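PDB 3EF8: putative Scyalone Dehydratase from Novosphingobium aromaticivorans DSM 12444, which is functionally uncharacterised but, as a SnoaL-like member of the NTF2 clan, probably acts as a lyase resembling scytalone dehydratase. Local coordinates for residues N88-V93 / Q111-V116; R68-H73 / A95-T100; H28-A33 / A55-L60; E41-P46 / A142-G147. One frame throughout, in Å; residues are numbered along the deposited sequence. Where two conformers were deposited one is given.

In the fold
The four contacts show how one curved mixed sheet is built and then closed. Interactions 1 and 2 share strand 86-99, which pairs with strand 106-119 on one side and strand 67-81 on the other; their centres lie about 20 Å apart, yet V93 of the first packs on H72 and H73 of the second. Interaction 3, between helices 29-33 and 53-59, closes before either begins along the chain. Interaction 4 brings the segment after the last strand back to strand 40-43, spanning both hairpin contacts in sequence. It touches interaction 1 through Y44 and I146 and interaction 3 through V42 and Y44. All four come within reach of another subunit, 1 and 2 most extensively, consistent with the sheet contributing to the trimer interface.

Interaction 1 of 4, residues N88-V93 / Q111-V116; sequences NVRSVV and QYFDTV
V89 and D114 form the straighter of two antiparallel hydrogen-bonded pairs: V89 N reaches D114 O at 2.8 Å, and D114 N returns an almost linear bond to V89 O. The second such pair, S91 with Y112, is more bent; Y112 N approaches S91 O from above the carbonyl plane. CA-H...O contacts fill the steps between, as from R90 CA to Y112 O.

Among the polar side chains, T115 OG1 donates to N88 OD1 at 3.0 Å at one end of the pairing. S91 OG, set between its backbone N and carbonyl carbon (chi1 63°), donates to a water, which donates in turn to Y112 O and D114 OD2. R128 forms a salt bridge with the same D114 oxygen.

Apolar contacts differ between the faces. R90 lies alongside F113 and places CG over the ring face in a CH-pi contact, 3.9 Å from the centroid, while its guanidinium continues to D19 of the second subunit. V89 CG2 meets V116 CG2 at 4.1 Å, beneath helix residues M16 and M17. This is the antiparallel hairpin 86-99/106-119, part of the curved sheet of the NTF2-like fold.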
# COMPACT_ATOMS: atom_id res chain seq x y z
N ASN A 88 -2.53 9.65 -17.28
CA ASN A 88 -1.88 10.43 -16.25
C ASN A 88 -2.18 9.73 -14.92
O ASN A 88 -3.30 9.31 -14.64
CB ASN A 88 -2.44 11.84 -16.23
CG ASN A 88 -2.14 12.60 -17.49
OD1 ASN A 88 -1.11 12.36 -18.11
ND2 ASN A 88 -3.03 13.55 -17.86
N VAL A 89 -1.13 9.55 -14.13
CA VAL A 89 -1.24 8.79 -12.89
C VAL A 89 -0.67 9.57 -11.71
O VAL A 89 0.39 10.21 -11.82
CB VAL A 89 -0.44 7.50 -13.00
CG1 VAL A 89 -0.72 6.51 -11.81
CG2 VAL A 89 -0.76 6.79 -14.36
N ARG A 90 -1.35 9.53 -10.59
CA ARG A 90 -0.86 10.08 -9.33
C ARG A 90 -0.81 8.94 -8.35
O ARG A 90 -1.74 8.13 -8.28
CB ARG A 90 -1.77 11.17 -8.77
CG ARG A 90 -1.24 11.82 -7.49
CD ARG A 90 -2.28 12.74 -6.87
NE ARG A 90 -3.36 11.98 -6.29
CZ ARG A 90 -4.62 12.36 -6.26
NH1 ARG A 90 -5.00 13.49 -6.85
NH2 ARG A 90 -5.49 11.61 -5.64
N SER A 91 0.29 8.82 -7.62
CA SER A 91 0.40 7.74 -6.64
C SER A 91 1.31 8.13 -5.49
O SER A 91 1.96 9.18 -5.51
CB SER A 91 0.93 6.47 -7.26
OG SER A 91 2.26 6.65 -7.76
N VAL A 92 1.25 7.33 -4.45
CA VAL A 92 2.07 7.50 -3.25
C VAL A 92 3.11 6.41 -3.17
O VAL A 92 2.88 5.27 -3.59
CB VAL A 92 1.18 7.51 -1.98
CG1 VAL A 92 2.02 7.51 -0.69
CG2 VAL A 92 0.25 8.71 -1.99
N VAL A 93 4.30 6.79 -2.71
CA VAL A 93 5.41 5.86 -2.52
C VAL A 93 6.02 5.98 -1.15
O VAL A 93 6.17 7.07 -0.61
CB VAL A 93 6.48 5.98 -3.66
CG1 VAL A 93 7.16 7.34 -3.63
CG2 VAL A 93 7.50 4.88 -3.55
N GLN A 111 5.25 11.28 -3.67
CA GLN A 111 4.17 11.21 -4.65
C GLN A 111 4.77 11.13 -6.02
O GLN A 111 5.71 11.89 -6.32
CB GLN A 111 3.30 12.47 -4.57
CG GLN A 111 2.80 12.79 -3.19
CD GLN A 111 2.08 14.16 -3.15
OE1 GLN A 111 2.20 14.95 -4.10
NE2 GLN A 111 1.38 14.44 -2.06
N TYR A 112 4.25 10.27 -6.87
CA TYR A 112 4.62 10.27 -8.26
C TYR A 112 3.52 10.82 -9.12
O TYR A 112 2.40 10.37 -9.03
CB TYR A 112 4.95 8.85 -8.74
CG TYR A 112 6.37 8.43 -8.57
CD1 TYR A 112 7.35 9.03 -9.33
CD2 TYR A 112 6.72 7.44 -7.72
CE1 TYR A 112 8.65 8.68 -9.26
CE2 TYR A 112 8.10 7.03 -7.63
CZ TYR A 112 9.01 7.67 -8.42
OH TYR A 112 10.38 7.35 -8.35
N PHE A 113 3.91 11.73 -10.01
CA PHE A 113 3.03 12.27 -11.03
C PHE A 113 3.60 11.79 -12.35
O PHE A 113 4.64 12.27 -12.80
CB PHE A 113 2.91 13.79 -10.95
CG PHE A 113 2.04 14.25 -9.83
CD1 PHE A 113 2.49 14.22 -8.52
CD2 PHE A 113 0.74 14.63 -10.05
CE1 PHE A 113 1.66 14.56 -7.48
CE2 PHE A 113 -0.07 15.00 -8.99
CZ PHE A 113 0.41 14.98 -7.72
N ASP A 114 2.94 10.84 -12.98
CA ASP A 114 3.42 10.16 -14.14
C ASP A 114 2.49 10.32 -15.34
O ASP A 114 1.28 10.52 -15.19
CB ASP A 114 3.52 8.64 -13.85
CG ASP A 114 4.45 8.29 -12.68
OD1 ASP A 114 5.53 8.93 -12.54
OD2 ASP A 114 4.09 7.31 -11.95
N THR A 115 3.08 10.27 -16.53
CA THR A 115 2.35 9.99 -17.76
C THR A 115 2.92 8.73 -18.36
O THR A 115 4.17 8.61 -18.54
CB THR A 115 2.45 11.16 -18.77
OG1 THR A 115 1.87 12.33 -18.17
CG2 THR A 115 1.74 10.81 -20.12
N VAL A 116 2.03 7.79 -18.59
CA VAL A 116 2.31 6.51 -19.18
C VAL A 116 1.64 6.41 -20.57
O VAL A 116 0.58 7.00 -20.83
CB VAL A 116 1.89 5.34 -18.23
CG1 VAL A 116 2.72 5.44 -16.93
CG2 VAL A 116 0.42 5.35 -17.96
O HOH W 1 2.01 7.72 -10.22

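Interaction 2 of 4, residues R68-H73 / A95-T100; sequences RGTSHH and AIHRYT
H72 turns CG anti to its carbonyl carbon (chi1 -73°), which lays one ring face over A95; the methyl CB of A95 sits 3.5 Å from H72 CD2. I96 likewise carries CG1 beside its backbone N, and a chi2 of 89° turns CD1 toward H73, where it meets CD2 at 3.7 Å. H73 NE2 is itself held by S71 OG in a 2.7 Å hydrogen bond, which limits how that ring can turn.

The backbones pair in regular antiparallel fashion at S71-I96, where I96 N donates to S71 O at 2.9 Å. At the far end the regularity breaks: R68 and G69 both face R98, a classic beta bulge. R98 O takes a 2.8 Å bond from R68 N and a weak one from G69 N, while R98 N donates to G69 O. The guanidinium of R98 leaves the pairing for D105 and for T135 of the third subunit.

On the face carrying H72 and H97 the two rings meet obliquely, with their planes 79° apart. T70 CG2 packs at 3.7 Å from H97 CD2, and T70 OG1 and H72 ND1 both hydrogen-bond to D25 OD1. H72 bonded to D25, with H97 close by, recalls the His and Asp residues of the scytalone dehydratase active site, consistent with the protein's name, though a catalytic role is inferred here. With an alanine in place of H72, D25 OD1 would probably lose the bond from ND1, and A95 the ring beside it. H97 ND1 is held by G106 O of the adjacent strand 106-119, and Y138 meets its ring edge-to-face.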
# COMPACT_ATOMS: atom_id res chain seq x y z
N ARG A 68 22.59 -1.69 -0.03
CA ARG A 68 22.56 -3.14 0.17
C ARG A 68 21.17 -3.66 -0.16
O ARG A 68 20.98 -4.84 -0.43
CB ARG A 68 22.92 -3.51 1.60
CG ARG A 68 24.35 -3.16 1.95
CD ARG A 68 24.68 -3.62 3.34
NE ARG A 68 24.11 -2.74 4.35
CZ ARG A 68 23.96 -3.07 5.62
NH1 ARG A 68 24.31 -4.28 6.03
NH2 ARG A 68 23.46 -2.21 6.49
N GLY A 69 20.19 -2.76 -0.09
CA GLY A 69 18.81 -3.13 -0.40
C GLY A 69 17.90 -1.93 -0.36
O GLY A 69 18.22 -0.94 0.27
N THR A 70 16.79 -2.06 -1.09
CA THR A 70 15.70 -1.09 -1.06
C THR A 70 14.37 -1.84 -1.03
O THR A 70 14.27 -2.99 -1.46
CB THR A 70 15.72 -0.11 -2.27
OG1 THR A 70 15.57 -0.82 -3.48
CG2 THR A 70 16.99 0.68 -2.40
N SER A 71 13.35 -1.17 -0.52
CA SER A 71 12.01 -1.69 -0.55
C SER A 71 11.05 -0.57 -0.93
O SER A 71 11.01 0.45 -0.28
CB SER A 71 11.64 -2.24 0.82
OG SER A 71 10.45 -2.99 0.78
N HIS A 72 10.31 -0.79 -2.02
CA HIS A 72 9.36 0.19 -2.52
C HIS A 72 7.94 -0.35 -2.41
O HIS A 72 7.61 -1.44 -2.83
CB HIS A 72 9.65 0.51 -3.98
CG HIS A 72 10.86 1.33 -4.18
ND1 HIS A 72 12.15 0.83 -4.04
CD2 HIS A 72 11.01 2.65 -4.44
CE1 HIS A 72 13.02 1.81 -4.21
NE2 HIS A 72 12.36 2.93 -4.48
N HIS A 73 7.12 0.49 -1.80
CA HIS A 73 5.73 0.19 -1.51
C HIS A 73 4.91 1.28 -2.19
O HIS A 73 4.93 2.44 -1.77
CB HIS A 73 5.51 0.24 0.02
CG HIS A 73 6.46 -0.64 0.77
ND1 HIS A 73 6.06 -1.84 1.34
CD2 HIS A 73 7.80 -0.55 0.97
CE1 HIS A 73 7.14 -2.44 1.86
NE2 HIS A 73 8.20 -1.69 1.63
N ALA A 95 9.57 4.44 0.25
CA ALA A 95 10.77 3.81 -0.25
C ALA A 95 11.83 3.81 0.84
O ALA A 95 12.18 4.86 1.34
CB ALA A 95 11.29 4.51 -1.52
N ILE A 96 12.25 2.60 1.23
CA ILE A 96 13.24 2.44 2.32
C ILE A 96 14.55 1.99 1.69
O ILE A 96 14.58 1.12 0.89
CB ILE A 96 12.76 1.45 3.36
CG1 ILE A 96 11.38 1.85 3.95
CG2 ILE A 96 13.79 1.37 4.52
CD1 ILE A 96 10.19 1.25 3.14
N HIS A 97 15.61 2.65 2.11
CA HIS A 97 16.95 2.40 1.58
C HIS A 97 17.95 2.01 2.66
O HIS A 97 18.14 2.77 3.62
CB HIS A 97 17.45 3.70 0.92
CG HIS A 97 16.54 4.25 -0.12
ND1 HIS A 97 15.39 4.93 0.23
CD2 HIS A 97 16.61 4.27 -1.47
CE1 HIS A 97 14.76 5.29 -0.88
NE2 HIS A 97 15.49 4.93 -1.91
N ARG A 98 18.54 0.84 2.48
CA ARG A 98 19.57 0.32 3.43
C ARG A 98 20.89 0.54 2.71
O ARG A 98 21.16 -0.01 1.64
CB ARG A 98 19.37 -1.15 3.76
CG ARG A 98 20.47 -1.62 4.73
CD ARG A 98 20.05 -2.62 5.71
NE ARG A 98 18.98 -2.12 6.54
CZ ARG A 98 18.23 -2.91 7.29
NH1 ARG A 98 18.44 -4.21 7.27
NH2 ARG A 98 17.24 -2.40 7.97
N TYR A 99 21.68 1.43 3.31
CA TYR A 99 22.91 1.87 2.67
C TYR A 99 24.06 0.89 2.85
O TYR A 99 24.09 0.13 3.77
CB TYR A 99 23.30 3.25 3.21
CG TYR A 99 22.26 4.31 2.92
CD1 TYR A 99 22.21 4.93 1.68
CD2 TYR A 99 21.34 4.69 3.90
CE1 TYR A 99 21.22 5.90 1.39
CE2 TYR A 99 20.39 5.67 3.63
CZ TYR A 99 20.34 6.25 2.39
OH TYR A 99 19.36 7.20 2.16
N THR A 100 24.99 0.96 1.91
CA THR A 100 26.22 0.16 1.97
C THR A 100 27.19 0.76 2.99
O THR A 100 27.92 0.04 3.65
CB THR A 100 26.85 -0.00 0.58
OG1 THR A 100 26.95 1.27 -0.06
CG2 THR A 100 25.98 -0.93 -0.25
O HOH W 2 23.71 0.73 6.62

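Interaction 3 of 4, residues H28-A33 / A55-L60; sequences HPEELA and AYKKTL
Y56, whose ring edge abuts A33, has its carbonyl O gripped twice from the following turn: T59 OG1 donates to Y56 O at 2.6 Å, in the carbonyl plane and on a lone pair, and T59 N adds a backbone bond. From there the side chain leaves with CG anti to the backbone N (chi1 164°) and crosses to the other helix. Its CE2 comes within 4.1 Å of A33 CA, and its OH lies 3.7 Å from L32 CB, with a weak bond onward to Y20.

L60 forms the apolar part of the joint. Its CD1 lies 3.9 Å from P29 CB and 4.0 Å from L32 CB. The contact packs two short helices together, with L32 turned to Y20 and L24 of helix 3-25 and Y56 stacked on F36. The axes of 29-33 and 55-59 run roughly antiparallel (145°), 10.0 Å apart at closest approach.

On the outer side, extended K57 passes A33 CB at 3.6 Å from its CE and ends in a salt bridge, K57 NZ to E30 OE2 at 2.9 Å. The hydrogen bond within that bridge is weak and both residues touch a crystal neighbour; cohesion probably rests more on L32, A33, Y56 and L60 than on the charges.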
# COMPACT_ATOMS: atom_id res chain seq x y z
N HIS A 28 17.84 -4.47 -11.15
CA HIS A 28 17.76 -4.91 -12.53
C HIS A 28 17.61 -3.68 -13.44
O HIS A 28 16.53 -3.45 -13.98
CB HIS A 28 16.57 -5.83 -12.79
CG HIS A 28 16.61 -7.15 -12.07
ND1 HIS A 28 15.49 -7.93 -11.92
CD2 HIS A 28 17.63 -7.84 -11.51
CE1 HIS A 28 15.81 -9.04 -11.27
NE2 HIS A 28 17.11 -9.03 -11.03
N PRO A 29 18.69 -2.92 -13.64
CA PRO A 29 18.57 -1.65 -14.41
C PRO A 29 18.11 -1.79 -15.86
O PRO A 29 17.42 -0.90 -16.39
CB PRO A 29 19.95 -1.01 -14.31
CG PRO A 29 20.85 -2.12 -13.90
CD PRO A 29 20.05 -3.10 -13.12
N GLU A 30 18.45 -2.86 -16.53
CA GLU A 30 17.96 -3.04 -17.90
C GLU A 30 16.47 -3.30 -18.00
O GLU A 30 15.78 -2.87 -18.95
CB GLU A 30 18.76 -4.07 -18.69
CG GLU A 30 20.01 -3.42 -19.27
CD GLU A 30 19.75 -2.36 -20.38
OE1 GLU A 30 19.11 -2.68 -21.42
OE2 GLU A 30 20.26 -1.22 -20.24
N GLU A 31 15.93 -3.99 -17.00
CA GLU A 31 14.51 -4.20 -16.98
C GLU A 31 13.83 -2.86 -16.72
O GLU A 31 12.79 -2.56 -17.27
CB GLU A 31 14.11 -5.21 -15.90
CG GLU A 31 14.56 -6.62 -16.13
CD GLU A 31 13.80 -7.37 -17.22
OE1 GLU A 31 12.78 -6.89 -17.76
OE2 GLU A 31 14.25 -8.49 -17.54
N LEU A 32 14.43 -2.05 -15.87
CA LEU A 32 13.85 -0.74 -15.56
C LEU A 32 13.80 0.11 -16.80
O LEU A 32 12.77 0.74 -17.12
CB LEU A 32 14.67 0.01 -14.53
CG LEU A 32 14.61 -0.63 -13.16
CD1 LEU A 32 15.53 0.12 -12.26
CD2 LEU A 32 13.21 -0.70 -12.57
N ALA A 33 14.92 0.18 -17.51
CA ALA A 33 14.99 1.02 -18.72
C ALA A 33 14.05 0.56 -19.82
O ALA A 33 13.60 1.36 -20.65
CB ALA A 33 16.44 1.10 -19.25
N ALA A 55 19.95 9.04 -20.66
CA ALA A 55 20.23 9.85 -19.46
C ALA A 55 19.58 9.16 -18.25
O ALA A 55 20.14 9.17 -17.16
CB ALA A 55 19.74 11.31 -19.61
N TYR A 56 18.38 8.61 -18.44
CA TYR A 56 17.67 7.93 -17.34
C TYR A 56 18.49 6.71 -16.90
O TYR A 56 18.71 6.46 -15.69
CB TYR A 56 16.23 7.52 -17.74
CG TYR A 56 15.65 6.50 -16.77
CD1 TYR A 56 15.28 6.87 -15.50
CD2 TYR A 56 15.57 5.17 -17.11
CE1 TYR A 56 14.81 5.91 -14.57
CE2 TYR A 56 15.11 4.22 -16.22
CZ TYR A 56 14.70 4.59 -14.96
OH TYR A 56 14.24 3.64 -14.05
N LYS A 57 19.00 5.98 -17.88
CA LYS A 57 19.79 4.79 -17.58
C LYS A 57 20.96 5.17 -16.68
O LYS A 57 21.34 4.43 -15.78
CB LYS A 57 20.34 4.14 -18.86
CG LYS A 57 19.34 3.37 -19.71
CD LYS A 57 20.06 2.63 -20.89
CE LYS A 57 19.31 1.37 -21.33
NZ LYS A 57 19.91 0.61 -22.46
N LYS A 58 21.51 6.36 -16.91
CA LYS A 58 22.68 6.81 -16.15
C LYS A 58 22.34 7.06 -14.70
O LYS A 58 23.20 6.94 -13.82
CB LYS A 58 23.30 8.08 -16.75
CG LYS A 58 23.89 7.89 -18.13
N THR A 59 21.07 7.38 -14.45
CA THR A 59 20.64 7.70 -13.07
C THR A 59 20.55 6.43 -12.24
O THR A 59 20.40 6.48 -11.02
CB THR A 59 19.27 8.42 -12.98
OG1 THR A 59 18.22 7.52 -13.34
CG2 THR A 59 19.24 9.69 -13.84
N LEU A 60 20.68 5.29 -12.91
CA LEU A 60 20.51 3.99 -12.27
C LEU A 60 21.83 3.43 -11.83
O LEU A 60 21.91 2.42 -11.10
CB LEU A 60 19.85 2.99 -13.20
CG LEU A 60 18.45 3.38 -13.67
CD1 LEU A 60 17.88 2.34 -14.58
CD2 LEU A 60 17.52 3.60 -12.49

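Interaction 4 of 4, residues E41-P46 / A142-G147; sequences EVSYAP and AANPIG
A142 opens the returning segment by setting its methyl against that of A45, CB to CB at 3.7 Å. Its carbonyl is joined to the other segment through water: one molecule donates both to A142 O and, at 2.8 Å, to Y44 O. A143 contributes mainly backbone, its O lying 3.4 Å from P46 CD.

N144 carries most of the contact. Its backbone N donates to a second water, 3.0 Å away, that also reaches Y44 O, making this carbonyl the shared acceptor of both bridges. With CG beside the backbone N (chi1 -66°), the side-chain amide turns back across the other segment, sliding past P46 in the opposite direction. N144 ND2 donates to S43 OG at 3.1 Å. The oxygen stands 19° out of the amide plane, and the same nitrogen also bonds L130 O on strand 122-136. The amide's other atom, OD1, lies 3.3 Å from A45 C, against the peptide that leads into P46, whose nitrogen has no hydrogen to offer. Beyond N144 the tail packs through I146 on strand 106-119 and on D25 of the second subunit.

The receiving chain turns a corner at Y44, where Y44 and A45 both face F48 in a classic beta bulge. An alanine at N144 would probably leave S43 OG and L130 O without their amide donor and open a gap beside A45. One direct amide bond and two water bridges give the polar links, beside methyl and proline packing from A45, A142 and P46, so the hold on the C-terminal segment is probably a mixture of both.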
# COMPACT_ATOMS: atom_id res chain seq x y z
N GLU A 41 11.06 11.78 -19.91
CA GLU A 41 11.54 12.76 -18.96
C GLU A 41 11.31 12.24 -17.56
O GLU A 41 10.26 11.67 -17.23
CB GLU A 41 10.79 14.08 -19.05
CG GLU A 41 11.04 14.81 -20.32
CD GLU A 41 10.05 15.95 -20.52
OE1 GLU A 41 9.14 16.15 -19.67
OE2 GLU A 41 10.18 16.65 -21.55
N VAL A 42 12.31 12.45 -16.73
CA VAL A 42 12.23 12.13 -15.31
C VAL A 42 12.71 13.32 -14.51
O VAL A 42 13.76 13.90 -14.77
CB VAL A 42 13.01 10.83 -14.98
CG1 VAL A 42 12.88 10.47 -13.56
CG2 VAL A 42 12.49 9.68 -15.81
N SER A 43 11.92 13.70 -13.51
CA SER A 43 12.23 14.80 -12.63
C SER A 43 12.20 14.37 -11.21
O SER A 43 11.14 14.02 -10.67
CB SER A 43 11.27 15.97 -12.83
OG SER A 43 11.54 17.00 -11.92
N TYR A 44 13.35 14.46 -10.55
CA TYR A 44 13.45 14.16 -9.13
C TYR A 44 13.67 15.41 -8.27
O TYR A 44 13.41 15.39 -7.07
CB TYR A 44 14.54 13.14 -8.87
CG TYR A 44 14.37 11.84 -9.62
CD1 TYR A 44 13.19 11.11 -9.51
CD2 TYR A 44 15.39 11.34 -10.43
CE1 TYR A 44 13.02 9.91 -10.18
CE2 TYR A 44 15.24 10.15 -11.11
CZ TYR A 44 14.05 9.44 -10.98
OH TYR A 44 13.89 8.25 -11.66
N ALA A 45 14.13 16.49 -8.89
CA ALA A 45 14.34 17.79 -8.23
C ALA A 45 14.46 18.91 -9.27
O ALA A 45 14.65 18.64 -10.44
CB ALA A 45 15.54 17.77 -7.33
N PRO A 46 14.35 20.16 -8.83
CA PRO A 46 14.25 21.22 -9.82
C PRO A 46 15.49 21.27 -10.69
O PRO A 46 15.45 21.80 -11.81
CB PRO A 46 14.07 22.49 -8.98
CG PRO A 46 13.52 22.00 -7.67
CD PRO A 46 14.16 20.65 -7.46
N ALA A 142 17.98 17.87 -2.34
CA ALA A 142 17.15 18.59 -3.29
C ALA A 142 15.88 17.79 -3.52
O ALA A 142 15.86 16.56 -3.46
CB ALA A 142 17.86 18.78 -4.63
N ALA A 143 14.79 18.52 -3.76
CA ALA A 143 13.53 17.84 -4.02
C ALA A 143 12.52 18.76 -4.67
O ALA A 143 12.58 19.99 -4.54
CB ALA A 143 12.98 17.36 -2.72
N ASN A 144 11.56 18.14 -5.37
CA ASN A 144 10.38 18.87 -5.86
C ASN A 144 9.36 18.83 -4.74
O ASN A 144 9.04 17.77 -4.24
CB ASN A 144 9.75 18.16 -7.06
CG ASN A 144 10.63 18.15 -8.29
OD1 ASN A 144 11.26 19.17 -8.61
ND2 ASN A 144 10.70 17.00 -8.98
N PRO A 145 8.83 19.97 -4.30
CA PRO A 145 7.86 19.93 -3.22
C PRO A 145 6.52 19.41 -3.71
O PRO A 145 6.22 19.43 -4.88
CB PRO A 145 7.72 21.38 -2.80
CG PRO A 145 8.21 22.17 -3.96
CD PRO A 145 9.20 21.34 -4.70
N ILE A 146 5.71 18.92 -2.76
CA ILE A 146 4.36 18.48 -3.12
C ILE A 146 3.41 19.64 -3.37
O ILE A 146 2.41 19.50 -4.03
CB ILE A 146 3.75 17.49 -2.13
CG1 ILE A 146 3.53 18.09 -0.76
CG2 ILE A 146 4.63 16.22 -2.06
CD1 ILE A 146 2.64 17.25 0.17
N GLY A 147 3.76 20.80 -2.83
CA GLY A 147 2.91 21.99 -2.97
C GLY A 147 1.86 22.10 -1.87
O GLY A 147 0.76 22.61 -2.10
O HOH W 3 11.23 15.19 -5.39
O HOH W 4 15.11 14.34 -5.18